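PDB 1OFU: cell division inhibitor SulA from Pseudomonas aeruginosa, which probably inhibits cell division in the SOS response by binding FtsZ one-to-one and so blocking its polymerization and assembly of the Z ring. Local coordinates for residues R34-I39 against S84-S89; L38-A43 against L63-N68; E77-G82 against S103-L108; V88-P93 against L114-G119. All coordinates share one frame; numbering follows the deposited sequence.

Interaction 1 of 4, residues R34-I39 against S84-S89; sequences RWLTLI and SHTVVS
Thr37 and Val88 sit at the middle of a parallel pairing joined by a ladder of backbone bonds. Val88 N reaches Thr37 O at 2.7 Å, and Thr37 N and Ile39 N donate in turn to Thr86 O and Val88 O; all three are nearly straight, 168° or better at the hydrogen. At the start the register slips by one residue between Trp35 and Leu36, a beta bulge: His85 N still finds Trp35 O at 2.9 Å, but the bond is bent to 136°. The same carbonyl oxygen lies over the centre of the His85 ring, 3.4 Å above its plane.

One polar pair joins side chains directly. Thr37 OG1 and Ser84 OG are modelled 2.5 Å apart, a hydrogen bond between two buried hydroxyls whose very short length is doubtful; either could donate.

Apolar contacts flank the backbone ladder. Leu38 CD2 meets Val88 CB at 3.7 Å, the two side chains pointing the same way, while on the other face Ile39 CD1 reaches Val87 CG1 at 3.6 Å.

These central strands are bordered by 60-63 beyond 35-39 and by 112-118 beyond 84-89; helix 68-80 covers the face of Ile39 and Val87, and helix 13-28 that of Leu36 and Thr86.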
loop_
_atom_site.group_PDB
_atom_site.type_symbol
_atom_site.label_atom_id
_atom_site.label_comp_id
_atom_site.label_asym_id
_atom_site.label_seq_id
_atom_site.Cartn_x
_atom_site.Cartn_y
_atom_site.Cartn_z
ATOM N N ARG D 34 15.075 -9.821 -0.654
ATOM C CA ARG D 34 16.247 -8.965 -0.614
ATOM C C ARG D 34 15.885 -7.646 0.054
ATOM O O ARG D 34 14.727 -7.416 0.412
ATOM C CB ARG D 34 16.781 -8.717 -2.025
ATOM C CG ARG D 34 17.515 -9.905 -2.618
ATOM C CD ARG D 34 18.201 -9.525 -3.916
ATOM N NE ARG D 34 17.243 -9.310 -4.998
ATOM C CZ ARG D 34 17.582 -8.906 -6.219
ATOM N NH1 ARG D 34 16.649 -8.741 -7.146
ATOM N NH2 ARG D 34 18.851 -8.663 -6.512
ATOM N N TRP D 35 16.877 -6.781 0.213
ATOM C CA TRP D 35 16.661 -5.499 0.861
ATOM C C TRP D 35 16.022 -4.455 -0.032
ATOM O O TRP D 35 16.061 -4.534 -1.261
ATOM C CB TRP D 35 17.982 -4.861 1.306
ATOM C CG TRP D 35 18.811 -5.570 2.320
ATOM C CD1 TRP D 35 20.047 -6.127 2.119
ATOM C CD2 TRP D 35 18.547 -5.674 3.720
ATOM N NE1 TRP D 35 20.571 -6.558 3.314
ATOM C CE2 TRP D 35 19.672 -6.294 4.313
ATOM C CE3 TRP D 35 17.473 -5.298 4.535
ATOM C CZ2 TRP D 35 19.751 -6.545 5.685
ATOM C CZ3 TRP D 35 17.554 -5.547 5.904
ATOM C CH2 TRP D 35 18.687 -6.164 6.462
ATOM N N LEU D 36 15.450 -3.462 0.633
ATOM C CA LEU D 36 14.921 -2.283 -0.010
ATOM C C LEU D 36 16.010 -1.335 0.489
ATOM O O LEU D 36 16.142 -1.121 1.696
ATOM C CB LEU D 36 13.572 -1.853 0.578
ATOM C CG LEU D 36 13.240 -0.392 0.223
ATOM C CD1 LEU D 36 13.292 -0.215 -1.291
ATOM C CD2 LEU D 36 11.878 -0.000 0.766
ATOM N N THR D 37 16.828 -0.807 -0.409
ATOM C CA THR D 37 17.875 0.099 0.029
ATOM C C THR D 37 17.578 1.518 -0.393
ATOM O O THR D 37 17.337 1.792 -1.572
ATOM C CB THR D 37 19.247 -0.322 -0.520
ATOM O OG1 THR D 37 19.577 -1.609 0.005
ATOM C CG2 THR D 37 20.324 0.674 -0.110
ATOM N N LEU D 38 17.581 2.412 0.592
ATOM C CA LEU D 38 17.327 3.824 0.370
ATOM C C LEU D 38 18.680 4.523 0.481
ATOM O O LEU D 38 19.389 4.355 1.476
ATOM C CB LEU D 38 16.371 4.361 1.441
ATOM C CG LEU D 38 15.069 3.592 1.702
ATOM C CD1 LEU D 38 14.234 4.349 2.746
ATOM C CD2 LEU D 38 14.279 3.438 0.405
ATOM N N ILE D 39 19.046 5.306 -0.528
ATOM C CA ILE D 39 20.329 5.984 -0.491
ATOM C C ILE D 39 20.268 7.498 -0.386
ATOM O O ILE D 39 19.757 8.187 -1.274
ATOM C CB ILE D 39 21.183 5.575 -1.700
ATOM C CG1 ILE D 39 21.502 4.079 -1.586
ATOM C CG2 ILE D 39 22.445 6.430 -1.771
ATOM C CD1 ILE D 39 22.493 3.562 -2.581
ATOM N N SER D 84 19.966 -5.899 -3.070
ATOM C CA SER D 84 18.689 -5.207 -2.899
ATOM C C SER D 84 17.796 -5.409 -4.119
ATOM O O SER D 84 18.271 -5.335 -5.248
ATOM C CB SER D 84 18.926 -3.710 -2.715
ATOM O OG SER D 84 19.808 -3.453 -1.638
ATOM N N HIS D 85 16.513 -5.673 -3.900
ATOM C CA HIS D 85 15.605 -5.832 -5.028
ATOM C C HIS D 85 15.381 -4.446 -5.617
ATOM O O HIS D 85 15.145 -4.302 -6.816
ATOM C CB HIS D 85 14.273 -6.453 -4.593
ATOM C CG HIS D 85 13.558 -5.694 -3.519
ATOM N ND1 HIS D 85 13.298 -6.233 -2.276
ATOM C CD2 HIS D 85 13.032 -4.446 -3.505
ATOM C CE1 HIS D 85 12.645 -5.349 -1.543
ATOM N NE2 HIS D 85 12.472 -4.256 -2.265
ATOM N N THR D 86 15.485 -3.423 -4.769
ATOM C CA THR D 86 15.306 -2.041 -5.212
ATOM C C THR D 86 16.223 -1.085 -4.472
ATOM O O THR D 86 16.326 -1.138 -3.244
ATOM C CB THR D 86 13.859 -1.545 -4.969
ATOM O OG1 THR D 86 12.932 -2.533 -5.414
ATOM C CG2 THR D 86 13.601 -0.254 -5.736
ATOM N N VAL D 87 16.881 -0.206 -5.217
ATOM C CA VAL D 87 17.745 0.800 -4.617
ATOM C C VAL D 87 17.102 2.138 -4.967
ATOM O O VAL D 87 16.972 2.479 -6.139
ATOM C CB VAL D 87 19.180 0.764 -5.186
ATOM C CG1 VAL D 87 19.979 1.917 -4.617
ATOM C CG2 VAL D 87 19.857 -0.553 -4.835
ATOM N N VAL D 88 16.689 2.881 -3.947
ATOM C CA VAL D 88 16.035 4.161 -4.145
ATOM C C VAL D 88 16.960 5.347 -3.929
ATOM O O VAL D 88 17.498 5.554 -2.837
ATOM C CB VAL D 88 14.821 4.313 -3.199
ATOM C CG1 VAL D 88 14.060 5.601 -3.529
ATOM C CG2 VAL D 88 13.910 3.091 -3.319
ATOM N N SER D 89 17.116 6.136 -4.984
ATOM C CA SER D 89 17.962 7.317 -4.962
ATOM C C SER D 89 17.092 8.560 -4.940
ATOM O O SER D 89 15.914 8.517 -5.314
ATOM C CB SER D 89 18.842 7.358 -6.216
ATOM O OG SER D 89 19.508 6.126 -6.410
#

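Interaction 2 of 4, residues L38-A43 against L63-N68; sequences LIAPPA and LQAKDN
Ala40 and Ala65 meet methyl to methyl, with their CB atoms 3.9 Å apart, just past the point where the chain of 38-43 leaves the sheet. Gln64 approaches from a different direction. Its CB points away from 38-43, but the chain bends at chi2 (-49°) and brings the amide back toward 38-43. There its two ends meet different residues: OE1 comes to 3.9 Å from Ala40 CA, and NE2 lies the same 3.9 Å from Pro41 CD, the proline ring and the glutamine chain crossing at a slant. Both are van der Waals contacts. OE1 also accepts a weak bond from Ala65 N at 3.5 Å, within its own segment, which would lightly restrain the turn of the amide.

Next to these side chains, Leu63 is held by its own N and O, which belong to successive peptide groups. Leu63 N donates to Leu38 O at 2.9 Å and Leu63 O accepts from Ala40 N at 2.8 Å, with angles of 171° and 169° at the hydrogens. This is the parallel bridge of Ile39 with Leu63, at the end of edge strand 60-63.

Two nearly straight backbone bonds thus supply the directional part of the contact, and the side chains add van der Waals contacts across it. This bonding is consistent with a defined path for the backbone as it enters residues 64-66, part of the FtsZ-binding region.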
loop_
_atom_site.group_PDB
_atom_site.type_symbol
_atom_site.label_atom_id
_atom_site.label_comp_id
_atom_site.label_asym_id
_atom_site.label_seq_id
_atom_site.Cartn_x
_atom_site.Cartn_y
_atom_site.Cartn_z
ATOM N N LEU D 38 17.581 2.412 0.592
ATOM C CA LEU D 38 17.327 3.824 0.370
ATOM C C LEU D 38 18.680 4.523 0.481
ATOM O O LEU D 38 19.389 4.355 1.476
ATOM C CB LEU D 38 16.371 4.361 1.441
ATOM C CG LEU D 38 15.069 3.592 1.702
ATOM C CD1 LEU D 38 14.234 4.349 2.746
ATOM C CD2 LEU D 38 14.279 3.438 0.405
ATOM N N ILE D 39 19.046 5.306 -0.528
ATOM C CA ILE D 39 20.329 5.984 -0.491
ATOM C C ILE D 39 20.268 7.498 -0.386
ATOM O O ILE D 39 19.757 8.187 -1.274
ATOM C CB ILE D 39 21.183 5.575 -1.700
ATOM C CG1 ILE D 39 21.502 4.079 -1.586
ATOM C CG2 ILE D 39 22.445 6.430 -1.771
ATOM C CD1 ILE D 39 22.493 3.562 -2.581
ATOM N N ALA D 40 20.800 8.002 0.725
ATOM C CA ALA D 40 20.849 9.428 1.004
ATOM C C ALA D 40 19.515 10.131 0.785
ATOM O O ALA D 40 19.434 11.101 0.033
ATOM C CB ALA D 40 21.936 10.087 0.152
ATOM N N PRO D 41 18.444 9.644 1.430
ATOM C CA PRO D 41 17.136 10.282 1.265
ATOM C C PRO D 41 17.168 11.637 1.962
ATOM O O PRO D 41 18.032 11.884 2.796
ATOM C CB PRO D 41 16.191 9.306 1.950
ATOM C CG PRO D 41 17.039 8.768 3.058
ATOM C CD PRO D 41 18.350 8.497 2.351
ATOM N N PRO D 42 16.231 12.534 1.627
ATOM C CA PRO D 42 16.213 13.853 2.265
ATOM C C PRO D 42 16.021 13.781 3.782
ATOM O O PRO D 42 15.473 12.806 4.308
ATOM C CB PRO D 42 15.064 14.565 1.554
ATOM C CG PRO D 42 14.156 13.439 1.157
ATOM C CD PRO D 42 15.120 12.394 0.668
ATOM N N ALA D 43 16.482 14.820 4.470
ATOM C CA ALA D 43 16.406 14.903 5.925
ATOM C C ALA D 43 15.010 14.608 6.439
ATOM O O ALA D 43 14.837 14.122 7.553
ATOM C CB ALA D 43 16.854 16.290 6.389
ATOM N N LEU D 63 21.141 4.043 3.799
ATOM C CA LEU D 63 22.545 4.440 3.762
ATOM C C LEU D 63 22.691 5.928 3.500
ATOM O O LEU D 63 21.881 6.526 2.792
ATOM C CB LEU D 63 23.287 3.672 2.668
ATOM C CG LEU D 63 23.063 2.162 2.589
ATOM C CD1 LEU D 63 23.926 1.595 1.471
ATOM C CD2 LEU D 63 23.403 1.504 3.922
ATOM N N GLN D 64 23.732 6.526 4.068
ATOM C CA GLN D 64 23.979 7.946 3.876
ATOM C C GLN D 64 25.130 8.192 2.915
ATOM O O GLN D 64 25.914 7.290 2.622
ATOM C CB GLN D 64 24.270 8.626 5.215
ATOM C CG GLN D 64 23.025 9.069 5.959
ATOM C CD GLN D 64 22.079 9.856 5.065
ATOM O OE1 GLN D 64 22.514 10.685 4.255
ATOM N NE2 GLN D 64 20.778 9.608 5.209
ATOM N N ALA D 65 25.212 9.424 2.423
ATOM C CA ALA D 65 26.255 9.838 1.492
ATOM C C ALA D 65 26.453 11.336 1.688
ATOM O O ALA D 65 25.495 12.057 1.956
ATOM C CB ALA D 65 25.829 9.542 0.063
ATOM N N LYS D 66 27.691 11.805 1.550
ATOM C CA LYS D 66 27.991 13.221 1.748
ATOM C C LYS D 66 27.399 14.159 0.700
ATOM O O LYS D 66 26.999 15.278 1.025
ATOM C CB LYS D 66 29.506 13.439 1.833
ATOM C CG LYS D 66 30.287 12.954 0.627
ATOM C CD LYS D 66 31.753 13.362 0.719
ATOM C CE LYS D 66 32.421 12.784 1.963
ATOM N NZ LYS D 66 33.864 13.156 2.042
ATOM N N ASP D 67 27.352 13.720 -0.554
ATOM C CA ASP D 67 26.786 14.554 -1.607
ATOM C C ASP D 67 26.272 13.753 -2.796
ATOM O O ASP D 67 26.475 12.541 -2.882
ATOM C CB ASP D 67 27.801 15.605 -2.084
ATOM C CG ASP D 67 29.070 14.989 -2.651
ATOM O OD1 ASP D 67 29.005 13.868 -3.200
ATOM O OD2 ASP D 67 30.133 15.642 -2.567
ATOM N N ASN D 68 25.605 14.449 -3.712
ATOM C CA ASN D 68 25.030 13.825 -4.897
ATOM C C ASN D 68 25.990 12.895 -5.615
ATOM O O ASN D 68 25.625 11.772 -5.971
ATOM C CB ASN D 68 24.525 14.903 -5.859
ATOM C CG ASN D 68 23.235 15.539 -5.388
ATOM O OD1 ASN D 68 22.170 14.927 -5.453
ATOM N ND2 ASN D 68 23.324 16.768 -4.897
#

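Interaction 3 of 4, residues E77-G82 against S103-L108; sequences EALRLG and SRAAQL
Leu79 packs closely against Ala105 and Ala106, and the small alanines let the helix backbones come near: Arg80 CA and Ala105 CA are 4.7 Å apart. Leu79 CB lies 3.9 Å from Ala105 CB, and CD2 reaches Ala106 CB at 4.0 Å. The leucine has CG anti to its carbonyl carbon (chi1 -74°), from where its two methyls divide between the alanines, CD1 on Ala105 and CD2 on Ala106. All three residues are buried, and no hydrogen bond crosses between the segments.

Toward solvent the contact loosens. Arg80 runs past the second helix and touches Leu108 through its aliphatic part, with CG 4.2 Å from Leu108 CD1. Its guanidinium is held within its own helix, where NH2 forms a salt bridge with Glu77 OE1 at 2.7 Å. Arg104 NH2 is 5.1 Å from Arg80 NE, a like-charge approach that the Glu77 carboxylate may soften.

Beyond the leucine, Ser113 and Val87 of the sheet complete the buried side. Helices 68-80 and 96-109 lie side by side over one face of the parallel sheet, as in layered alpha/beta folds, and residues 78-82 also belong to the region that binds FtsZ.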
loop_
_atom_site.group_PDB
_atom_site.type_symbol
_atom_site.label_atom_id
_atom_site.label_comp_id
_atom_site.label_asym_id
_atom_site.label_seq_id
_atom_site.Cartn_x
_atom_site.Cartn_y
_atom_site.Cartn_z
ATOM N N GLU D 77 26.705 1.149 -6.709
ATOM C CA GLU D 77 27.375 0.075 -5.994
ATOM C C GLU D 77 26.377 -0.886 -5.352
ATOM O O GLU D 77 26.489 -2.103 -5.508
ATOM C CB GLU D 77 28.304 0.661 -4.929
ATOM C CG GLU D 77 29.431 -0.266 -4.545
ATOM C CD GLU D 77 30.279 -0.665 -5.739
ATOM O OE1 GLU D 77 30.862 0.235 -6.376
ATOM O OE2 GLU D 77 30.358 -1.877 -6.042
ATOM N N ALA D 78 25.400 -0.336 -4.632
ATOM C CA ALA D 78 24.381 -1.149 -3.974
ATOM C C ALA D 78 23.576 -1.946 -5.003
ATOM O O ALA D 78 23.153 -3.071 -4.737
ATOM C CB ALA D 78 23.452 -0.254 -3.147
ATOM N N LEU D 79 23.351 -1.357 -6.174
ATOM C CA LEU D 79 22.614 -2.043 -7.236
ATOM C C LEU D 79 23.496 -3.165 -7.760
ATOM O O LEU D 79 23.082 -4.319 -7.867
ATOM C CB LEU D 79 22.300 -1.075 -8.379
ATOM C CG LEU D 79 21.197 -0.043 -8.130
ATOM C CD1 LEU D 79 21.382 1.148 -9.050
ATOM C CD2 LEU D 79 19.846 -0.694 -8.343
ATOM N N ARG D 80 24.727 -2.789 -8.080
ATOM C CA ARG D 80 25.746 -3.687 -8.607
ATOM C C ARG D 80 25.901 -4.956 -7.762
ATOM O O ARG D 80 25.885 -6.067 -8.288
ATOM C CB ARG D 80 27.063 -2.917 -8.657
ATOM C CG ARG D 80 28.177 -3.523 -9.462
ATOM C CD ARG D 80 29.288 -2.495 -9.548
ATOM N NE ARG D 80 28.798 -1.257 -10.151
ATOM C CZ ARG D 80 29.256 -0.044 -9.857
ATOM N NH1 ARG D 80 28.749 1.023 -10.464
ATOM N NH2 ARG D 80 30.208 0.108 -8.947
ATOM N N LEU D 81 26.046 -4.773 -6.450
ATOM C CA LEU D 81 26.216 -5.883 -5.512
ATOM C C LEU D 81 25.039 -6.847 -5.530
ATOM O O LEU D 81 25.147 -7.981 -5.059
ATOM C CB LEU D 81 26.422 -5.341 -4.093
ATOM C CG LEU D 81 27.818 -4.851 -3.693
ATOM C CD1 LEU D 81 28.493 -4.124 -4.833
ATOM C CD2 LEU D 81 27.688 -3.951 -2.484
ATOM N N GLY D 82 23.910 -6.381 -6.055
ATOM C CA GLY D 82 22.728 -7.220 -6.158
ATOM C C GLY D 82 22.123 -7.752 -4.876
ATOM O O GLY D 82 21.487 -8.810 -4.875
ATOM N N SER D 103 21.308 2.404 -14.581
ATOM C CA SER D 103 20.648 1.340 -15.323
ATOM C C SER D 103 21.561 0.127 -15.480
ATOM O O SER D 103 21.146 -1.015 -15.259
ATOM C CB SER D 103 20.225 1.855 -16.698
ATOM O OG SER D 103 19.387 0.920 -17.341
ATOM N N ARG D 104 22.806 0.380 -15.868
ATOM C CA ARG D 104 23.775 -0.693 -16.044
ATOM C C ARG D 104 23.982 -1.415 -14.714
ATOM O O ARG D 104 23.956 -2.643 -14.651
ATOM C CB ARG D 104 25.105 -0.119 -16.540
ATOM C CG ARG D 104 26.200 -1.153 -16.745
ATOM C CD ARG D 104 27.467 -0.512 -17.289
ATOM N NE ARG D 104 28.544 -1.484 -17.464
ATOM C CZ ARG D 104 29.151 -2.125 -16.469
ATOM N NH1 ARG D 104 30.118 -2.993 -16.732
ATOM N NH2 ARG D 104 28.796 -1.895 -15.211
ATOM N N ALA D 105 24.181 -0.642 -13.652
ATOM C CA ALA D 105 24.390 -1.212 -12.325
ATOM C C ALA D 105 23.205 -2.082 -11.914
ATOM O O ALA D 105 23.380 -3.137 -11.307
ATOM C CB ALA D 105 24.602 -0.095 -11.309
ATOM N N ALA D 106 22.001 -1.636 -12.262
ATOM C CA ALA D 106 20.783 -2.369 -11.932
ATOM C C ALA D 106 20.725 -3.714 -12.647
ATOM O O ALA D 106 20.333 -4.724 -12.059
ATOM C CB ALA D 106 19.551 -1.527 -12.287
ATOM N N GLN D 107 21.107 -3.725 -13.921
ATOM C CA GLN D 107 21.097 -4.958 -14.708
ATOM C C GLN D 107 22.077 -5.974 -14.120
ATOM O O GLN D 107 21.762 -7.154 -13.992
ATOM C CB GLN D 107 21.472 -4.659 -16.160
ATOM C CG GLN D 107 20.593 -3.605 -16.809
ATOM C CD GLN D 107 20.834 -3.479 -18.297
ATOM O OE1 GLN D 107 20.584 -4.414 -19.054
ATOM N NE2 GLN D 107 21.326 -2.319 -18.724
ATOM N N LEU D 108 23.263 -5.500 -13.758
ATOM C CA LEU D 108 24.282 -6.360 -13.171
ATOM C C LEU D 108 23.784 -7.031 -11.895
ATOM O O LEU D 108 24.068 -8.204 -11.652
ATOM C CB LEU D 108 25.538 -5.547 -12.859
ATOM C CG LEU D 108 26.359 -5.042 -14.050
ATOM C CD1 LEU D 108 27.410 -4.043 -13.572
ATOM C CD2 LEU D 108 27.014 -6.229 -14.743
#

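Interaction 4 of 4, residues V88-P93 against L114-G119; sequences VSWLEP and LNIRLG
With CG anti to the backbone N (chi1 -166°) and its amide turned by chi2 of 57°, the Asn115 side chain reaches across to the Leu91 backbone and bonds it twice. OD1 accepts from Leu91 N at 2.8 Å on a lone pair in the carbonyl plane, while ND2 donates to Leu91 O at 2.7 Å, again on a lone pair, and that oxygen lies nearly in the Asn115 amide plane. Two nearly straight bonds to one residue fix the rotation of the amide and hold the chain just after strand 84-89. ND2 has a second partner in Glu6, which also forms a salt bridge with Arg117.

The strands themselves pair in parallel. Ser89 N donates to Leu114 O at 2.8 Å and Ser89 O accepts from Ile116 N at 2.7 Å.

Ile116 points toward 88-93 and packs against Trp90 and Val88. Its CB stands over the five-membered ring of Trp90, 4.0 Å from the centroid and 25° off the normal, a CH-pi contact. Its CD1 presses on Val88 CG1 at 3.4 Å, tighter than usual for two carbons, and Val88 CG1 lies over the indole too. Trp90 NE1 is buried here without a polar partner in the model.

Strands 84-89 and 112-118 form a beta-alpha-beta unit with helix 96-109 between them. Strand 4-10 flanks 112-118, strand 35-39 flanks 84-89, Leu91 rests on helix 68-80, and Trp90 packs against Pro41 and Pro42.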
loop_
_atom_site.group_PDB
_atom_site.type_symbol
_atom_site.label_atom_id
_atom_site.label_comp_id
_atom_site.label_asym_id
_atom_site.label_seq_id
_atom_site.Cartn_x
_atom_site.Cartn_y
_atom_site.Cartn_z
ATOM N N VAL D 88 16.689 2.881 -3.947
ATOM C CA VAL D 88 16.035 4.161 -4.145
ATOM C C VAL D 88 16.960 5.347 -3.929
ATOM O O VAL D 88 17.498 5.554 -2.837
ATOM C CB VAL D 88 14.821 4.313 -3.199
ATOM C CG1 VAL D 88 14.060 5.601 -3.529
ATOM C CG2 VAL D 88 13.910 3.091 -3.319
ATOM N N SER D 89 17.116 6.136 -4.984
ATOM C CA SER D 89 17.962 7.317 -4.962
ATOM C C SER D 89 17.092 8.560 -4.940
ATOM O O SER D 89 15.914 8.517 -5.314
ATOM C CB SER D 89 18.842 7.358 -6.216
ATOM O OG SER D 89 19.508 6.126 -6.410
ATOM N N TRP D 90 17.681 9.660 -4.497
ATOM C CA TRP D 90 17.000 10.948 -4.445
ATOM C C TRP D 90 17.951 11.931 -5.105
ATOM O O TRP D 90 18.367 12.915 -4.501
ATOM C CB TRP D 90 16.732 11.367 -2.996
ATOM C CG TRP D 90 15.458 10.814 -2.446
ATOM C CD1 TRP D 90 14.222 11.407 -2.462
ATOM C CD2 TRP D 90 15.281 9.534 -1.833
ATOM N NE1 TRP D 90 13.286 10.569 -1.894
ATOM C CE2 TRP D 90 13.909 9.414 -1.499
ATOM C CE3 TRP D 90 16.147 8.475 -1.530
ATOM C CZ2 TRP D 90 13.387 8.277 -0.878
ATOM C CZ3 TRP D 90 15.629 7.346 -0.913
ATOM C CH2 TRP D 90 14.259 7.256 -0.591
ATOM N N LEU D 91 18.295 11.638 -6.355
ATOM C CA LEU D 91 19.222 12.466 -7.119
ATOM C C LEU D 91 18.577 13.481 -8.066
ATOM O O LEU D 91 17.681 13.155 -8.839
ATOM C CB LEU D 91 20.165 11.558 -7.907
ATOM C CG LEU D 91 21.030 10.637 -7.043
ATOM C CD1 LEU D 91 21.776 9.636 -7.917
ATOM C CD2 LEU D 91 21.997 11.480 -6.227
ATOM N N GLU D 92 19.055 14.715 -7.991
ATOM C CA GLU D 92 18.578 15.798 -8.836
ATOM C C GLU D 92 19.567 16.952 -8.706
ATOM O O GLU D 92 19.796 17.470 -7.611
ATOM C CB GLU D 92 17.171 16.242 -8.415
ATOM C CG GLU D 92 17.062 16.747 -6.986
ATOM C CD GLU D 92 15.623 16.992 -6.560
ATOM O OE1 GLU D 92 14.825 16.029 -6.576
ATOM O OE2 GLU D 92 15.288 18.144 -6.206
ATOM N N PRO D 93 20.172 17.370 -9.828
ATOM C CA PRO D 93 19.965 16.814 -11.170
ATOM C C PRO D 93 20.530 15.413 -11.372
ATOM O O PRO D 93 21.393 14.950 -10.620
ATOM C CB PRO D 93 20.663 17.826 -12.081
ATOM C CG PRO D 93 20.684 19.092 -11.264
ATOM C CD PRO D 93 21.012 18.575 -9.894
ATOM N N LEU D 114 15.421 3.036 -8.674
ATOM C CA LEU D 114 14.320 3.988 -8.621
ATOM C C LEU D 114 14.805 5.313 -8.065
ATOM O O LEU D 114 15.282 5.383 -6.930
ATOM C CB LEU D 114 13.183 3.450 -7.741
ATOM C CG LEU D 114 12.007 4.398 -7.439
ATOM C CD1 LEU D 114 11.257 4.743 -8.725
ATOM C CD2 LEU D 114 11.062 3.737 -6.443
ATOM N N ASN D 115 14.698 6.366 -8.868
ATOM C CA ASN D 115 15.107 7.671 -8.399
ATOM C C ASN D 115 13.856 8.466 -8.092
ATOM O O ASN D 115 12.870 8.408 -8.836
ATOM C CB ASN D 115 15.938 8.416 -9.437
ATOM C CG ASN D 115 16.649 9.612 -8.839
ATOM O OD1 ASN D 115 17.408 9.469 -7.883
ATOM N ND2 ASN D 115 16.403 10.799 -9.389
ATOM N N ILE D 116 13.900 9.205 -6.992
ATOM C CA ILE D 116 12.772 10.008 -6.576
ATOM C C ILE D 116 13.158 11.475 -6.501
ATOM O O ILE D 116 14.236 11.823 -6.024
ATOM C CB ILE D 116 12.237 9.505 -5.214
ATOM C CG1 ILE D 116 11.706 8.079 -5.402
ATOM C CG2 ILE D 116 11.150 10.451 -4.669
ATOM C CD1 ILE D 116 11.200 7.426 -4.142
ATOM N N ARG D 117 12.270 12.328 -6.999
ATOM C CA ARG D 117 12.482 13.768 -7.005
ATOM C C ARG D 117 11.289 14.435 -6.346
ATOM O O ARG D 117 10.150 14.216 -6.752
ATOM C CB ARG D 117 12.602 14.276 -8.437
ATOM C CG ARG D 117 13.778 13.715 -9.206
ATOM C CD ARG D 117 13.554 13.868 -10.703
ATOM N NE ARG D 117 13.093 15.205 -11.066
ATOM C CZ ARG D 117 12.861 15.607 -12.313
ATOM N NH1 ARG D 117 12.439 16.842 -12.546
ATOM N NH2 ARG D 117 13.055 14.776 -13.330
ATOM N N LEU D 118 11.555 15.245 -5.329
ATOM C CA LEU D 118 10.501 15.958 -4.620
ATOM C C LEU D 118 10.645 17.456 -4.902
ATOM O O LEU D 118 11.724 17.916 -5.284
ATOM C CB LEU D 118 10.612 15.694 -3.116
ATOM C CG LEU D 118 10.619 14.219 -2.703
ATOM C CD1 LEU D 118 10.747 14.108 -1.193
ATOM C CD2 LEU D 118 9.333 13.544 -3.179
ATOM N N GLY D 119 9.566 18.212 -4.723
ATOM C CA GLY D 119 9.630 19.643 -4.970
ATOM C C GLY D 119 8.282 20.286 -5.241
ATOM O O GLY D 119 7.256 19.588 -5.135
ATOM O OXT GLY D 119 8.243 21.497 -5.558
#

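Interactions 1, 2 and 4 follow one parallel sheet, whose strands run 4-10, 112-118, 84-89, 35-39, 60-63. Interaction 1 pairs its middle strands; interaction 2 continues from 35-39 to the edge strand, and interaction 4 continues from 84-89 toward 112-118. Their centres lie about 12 and 13 Å from that of interaction 1. Interaction 3 joins the helices over one face, its centre about 11 Å from that of interaction 1, with Leu79 packing on Val87. Along the chain interaction 2 closes before 3 and 4 open, whereas the segments of 3 alternate with those of 1 and 4. This places residues 64-66 and 78-83, both in FtsZ-binding regions, on the same sheet-and-helix domain.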